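Local atomic coordinates of clavulanic acid biosynthesis oligopeptide binding protein 2 (Streptomyces clavuligerus, PDB entry 2WOL), a protein that probably binds oligopeptides as an extracellular solute-binding protein of the family 5 type and belongs to the clavulanic acid biosynthetic pathway. Residues 350-353 against 354-358; 462-465 against 466-469. All blocks are in the same frame, centred on the assembly; numbering follows the deposited sequence.

Contacts 1 and 2 are local and sit side by side in the protein interior, their centres about 13 Å apart. Contact 1 is a proline-rich loop between strand 346-347 and helix 375-384, buried on its F352 and L356 side but open to solvent at P354. Contact 2, buried throughout, lies on helix 460-468 and runs on into D469. One backbone hydrogen bond closes the turn of 353-356, whereas several overlapping ones link L464 and A465 to 467-469, across P466, which interrupts the helical pattern. The two meet: F352 CZ lies 3.6 Å from L464 CD2, and P353 CD 3.6 Å from F463 CE1. Helix 503-520 packs against both, through W510 on the loop and V513 and V517 on the helix.

Contact 1 of 2, residues 350-353 against 354-358; sequences ALFP and PTLPA
P353 and L356 are the ends of a type I beta turn, closed by L356 N donating to P353 O at 3.2 Å. The N-H points almost straight at the oxygen (167°), but the donor stands above the carbonyl plane, 45° out of it. T355 N lies slightly closer to the same oxygen, yet its angle is too poor for a bond. P354 takes the second position of the turn, where the restricted phi of a proline fits, and it is exposed to solvent. Beyond the turn the chain doubles back, bringing A358 beside F352. This loop follows strand 346-347 in a family 5 solute-binding fold and touches helices 460-468 and 503-520: E514 accepts from the backbone N of L351 and F352, while E460 accepts from that of A358. F352 has CG anti to its carbonyl carbon (chi1 -70°), a setting that places the ring within contact of L356 and A358. L356 CD1 meets ring atom CD2 of F352 at 3.7 Å, the two side chains crossing at about a right angle, and A358 CB approaches CE1, also at 3.7 Å. The same L356 methyl reaches P353 CD at 3.8 Å, with the leucine alongside the proline ring and pointing the same way.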
loop_
_atom_site.group_PDB
_atom_site.type_symbol
_atom_site.label_atom_id
_atom_site.label_comp_id
_atom_site.label_asym_id
_atom_site.label_seq_id
_atom_site.Cartn_x
_atom_site.Cartn_y
_atom_site.Cartn_z
ATOM N N ALA A 350 -9.499 10.077 -12.941
ATOM C CA ALA A 350 -9.128 10.743 -11.695
ATOM C C ALA A 350 -8.234 9.844 -10.832
ATOM O O ALA A 350 -7.838 8.758 -11.259
ATOM C CB ALA A 350 -10.373 11.187 -10.935
ATOM N N LEU A 351 -7.930 10.304 -9.622
ATOM C CA LEU A 351 -6.877 9.694 -8.811
ATOM C C LEU A 351 -7.370 8.703 -7.753
ATOM O O LEU A 351 -6.878 7.577 -7.689
ATOM C CB LEU A 351 -6.001 10.779 -8.170
ATOM C CG LEU A 351 -5.443 11.846 -9.127
ATOM C CD1 LEU A 351 -4.846 13.008 -8.359
ATOM C CD2 LEU A 351 -4.410 11.263 -10.083
ATOM N N PHE A 352 -8.335 9.119 -6.933
ATOM C CA PHE A 352 -8.825 8.281 -5.829
ATOM C C PHE A 352 -9.401 6.953 -6.306
ATOM O O PHE A 352 -10.191 6.925 -7.253
ATOM C CB PHE A 352 -9.926 8.995 -5.034
ATOM C CG PHE A 352 -9.451 10.161 -4.206
ATOM C CD1 PHE A 352 -10.130 11.376 -4.261
ATOM C CD2 PHE A 352 -8.350 10.044 -3.357
ATOM C CE1 PHE A 352 -9.716 12.463 -3.492
ATOM C CE2 PHE A 352 -7.933 11.130 -2.585
ATOM C CZ PHE A 352 -8.618 12.336 -2.658
ATOM N N PRO A 353 -9.014 5.844 -5.648
ATOM C CA PRO A 353 -9.725 4.577 -5.841
ATOM C C PRO A 353 -11.156 4.676 -5.297
ATOM O O PRO A 353 -11.407 5.466 -4.383
ATOM C CB PRO A 353 -8.912 3.581 -5.001
ATOM C CG PRO A 353 -7.605 4.242 -4.753
ATOM C CD PRO A 353 -7.891 5.707 -4.708
ATOM N N PRO A 354 -12.095 3.884 -5.854
ATOM C CA PRO A 354 -13.488 3.899 -5.389
ATOM C C PRO A 354 -13.720 3.417 -3.948
ATOM O O PRO A 354 -14.846 3.518 -3.447
ATOM C CB PRO A 354 -14.206 2.984 -6.388
ATOM C CG PRO A 354 -13.145 2.121 -6.949
ATOM C CD PRO A 354 -11.906 2.960 -6.989
ATOM N N THR A 355 -12.680 2.907 -3.290
ATOM C CA THR A 355 -12.774 2.503 -1.882
ATOM C C THR A 355 -12.842 3.707 -0.951
ATOM O O THR A 355 -13.305 3.598 0.187
ATOM C CB THR A 355 -11.576 1.633 -1.438
ATOM O OG1 THR A 355 -10.354 2.201 -1.929
ATOM C CG2 THR A 355 -11.723 0.204 -1.938
ATOM N N LEU A 356 -12.370 4.852 -1.436
ATOM C CA LEU A 356 -12.289 6.050 -0.607
ATOM C C LEU A 356 -13.537 6.915 -0.738
ATOM O O LEU A 356 -14.049 7.098 -1.845
ATOM C CB LEU A 356 -11.034 6.857 -0.946
ATOM C CG LEU A 356 -9.695 6.116 -0.874
ATOM C CD1 LEU A 356 -8.569 7.070 -1.212
ATOM C CD2 LEU A 356 -9.465 5.481 0.495
ATOM N N PRO A 357 -14.037 7.441 0.398
ATOM C CA PRO A 357 -15.220 8.308 0.445
ATOM C C PRO A 357 -15.215 9.453 -0.566
ATOM O O PRO A 357 -16.260 9.765 -1.134
ATOM C CB PRO A 357 -15.190 8.857 1.874
ATOM C CG PRO A 357 -14.559 7.763 2.658
ATOM C CD PRO A 357 -13.501 7.190 1.752
ATOM N N ALA A 358 -14.051 10.060 -0.800
ATOM C CA ALA A 358 -13.956 11.226 -1.676
ATOM C C ALA A 358 -14.009 10.909 -3.170
ATOM O O ALA A 358 -14.074 11.826 -3.992
ATOM C CB ALA A 358 -12.714 12.038 -1.353
#

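Contact 2 of 2, residues 462-465 against 466-469; sequences GFLA and PLVD
A465 and P466 meet at a kink in helix 460-468, where the proline breaks the bonding. The proline nitrogen has no hydrogen to give, and its CD occupies the space beside the preceding turn, 3.4 Å from G462 O, where an amide hydrogen would otherwise point. P466 CD also lies 3.5 Å from A465 CB. L467 N makes no bond back to F463 O; it donates instead to L464 O at 3.0 Å, a bent bond of 134° with the donor above the carbonyl plane. That carbonyl receives a second, weak bond from V468 N. A465 O collects two donors, V468 N and D469 N, the latter at 2.9 Å and tilted 18° from the carbonyl plane; D469 CB comes 3.0 Å from A465 O. With CG anti to the backbone N (chi1 -165°), L464 brings CG within 3.8 Å of V468 CG2, which also lies 3.4 Å from L464 O; the side chains cross obliquely. The D469 carboxylate pairs with R471. F463 O accepts from the W453 indole instead. Past the proline the backbone bonding is mixed i+3 and i+4, with a tryptophan side chain satisfying one buried carbonyl that the kink leaves without its helical donor.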
loop_
_atom_site.group_PDB
_atom_site.type_symbol
_atom_site.label_atom_id
_atom_site.label_comp_id
_atom_site.label_asym_id
_atom_site.label_seq_id
_atom_site.Cartn_x
_atom_site.Cartn_y
_atom_site.Cartn_z
ATOM N N GLY A 462 -3.559 9.089 3.164
ATOM C CA GLY A 462 -2.603 8.045 2.819
ATOM C C GLY A 462 -2.398 7.925 1.321
ATOM O O GLY A 462 -1.276 7.736 0.853
ATOM N N PHE A 463 -3.486 8.046 0.564
ATOM C CA PHE A 463 -3.401 7.898 -0.879
ATOM C C PHE A 463 -2.814 9.115 -1.592
ATOM O O PHE A 463 -1.921 8.979 -2.437
ATOM C CB PHE A 463 -4.763 7.543 -1.488
ATOM C CG PHE A 463 -4.688 7.264 -2.961
ATOM C CD1 PHE A 463 -4.357 5.991 -3.415
ATOM C CD2 PHE A 463 -4.895 8.279 -3.887
ATOM C CE1 PHE A 463 -4.242 5.729 -4.772
ATOM C CE2 PHE A 463 -4.789 8.026 -5.252
ATOM C CZ PHE A 463 -4.468 6.754 -5.694
ATOM N N LEU A 464 -3.324 10.297 -1.266
ATOM C CA LEU A 464 -3.034 11.480 -2.075
ATOM C C LEU A 464 -1.907 12.376 -1.561
ATOM O O LEU A 464 -1.155 12.932 -2.362
ATOM C CB LEU A 464 -4.309 12.299 -2.327
ATOM C CG LEU A 464 -4.253 13.354 -3.442
ATOM C CD1 LEU A 464 -3.720 12.768 -4.749
ATOM C CD2 LEU A 464 -5.614 14.000 -3.660
ATOM N N ALA A 465 -1.770 12.515 -0.244
ATOM C CA ALA A 465 -0.756 13.426 0.291
ATOM C C ALA A 465 0.681 13.127 -0.166
ATOM O O ALA A 465 1.403 14.049 -0.537
ATOM C CB ALA A 465 -0.835 13.521 1.804
ATOM N N PRO A 466 1.110 11.844 -0.143
ATOM C CA PRO A 466 2.471 11.575 -0.625
ATOM C C PRO A 466 2.692 11.948 -2.093
ATOM O O PRO A 466 3.827 12.194 -2.500
ATOM C CB PRO A 466 2.615 10.061 -0.428
ATOM C CG PRO A 466 1.645 9.740 0.666
ATOM C CD PRO A 466 0.467 10.610 0.343
ATOM N N LEU A 467 1.609 12.002 -2.862
ATOM C CA LEU A 467 1.681 12.307 -4.288
ATOM C C LEU A 467 1.708 13.797 -4.611
ATOM O O LEU A 467 2.255 14.182 -5.646
ATOM C CB LEU A 467 0.506 11.668 -5.036
ATOM C CG LEU A 467 0.364 10.146 -5.038
ATOM C CD1 LEU A 467 -0.832 9.756 -5.900
ATOM C CD2 LEU A 467 1.639 9.448 -5.533
ATOM N N VAL A 468 1.113 14.628 -3.752
ATOM C CA VAL A 468 0.865 16.035 -4.117
ATOM C C VAL A 468 1.179 17.082 -3.045
ATOM O O VAL A 468 1.221 18.280 -3.346
ATOM C CB VAL A 468 -0.600 16.258 -4.601
ATOM C CG1 VAL A 468 -0.936 15.335 -5.782
ATOM C CG2 VAL A 468 -1.607 16.087 -3.456
ATOM N N ASP A 469 1.371 16.641 -1.803
ATOM C CA ASP A 469 1.601 17.558 -0.687
ATOM C C ASP A 469 3.039 18.068 -0.742
ATOM O O ASP A 469 3.981 17.280 -0.746
ATOM C CB ASP A 469 1.297 16.850 0.643
ATOM C CG ASP A 469 1.331 17.783 1.843
ATOM O OD1 ASP A 469 2.263 18.608 1.957
ATOM O OD2 ASP A 469 0.426 17.658 2.691
#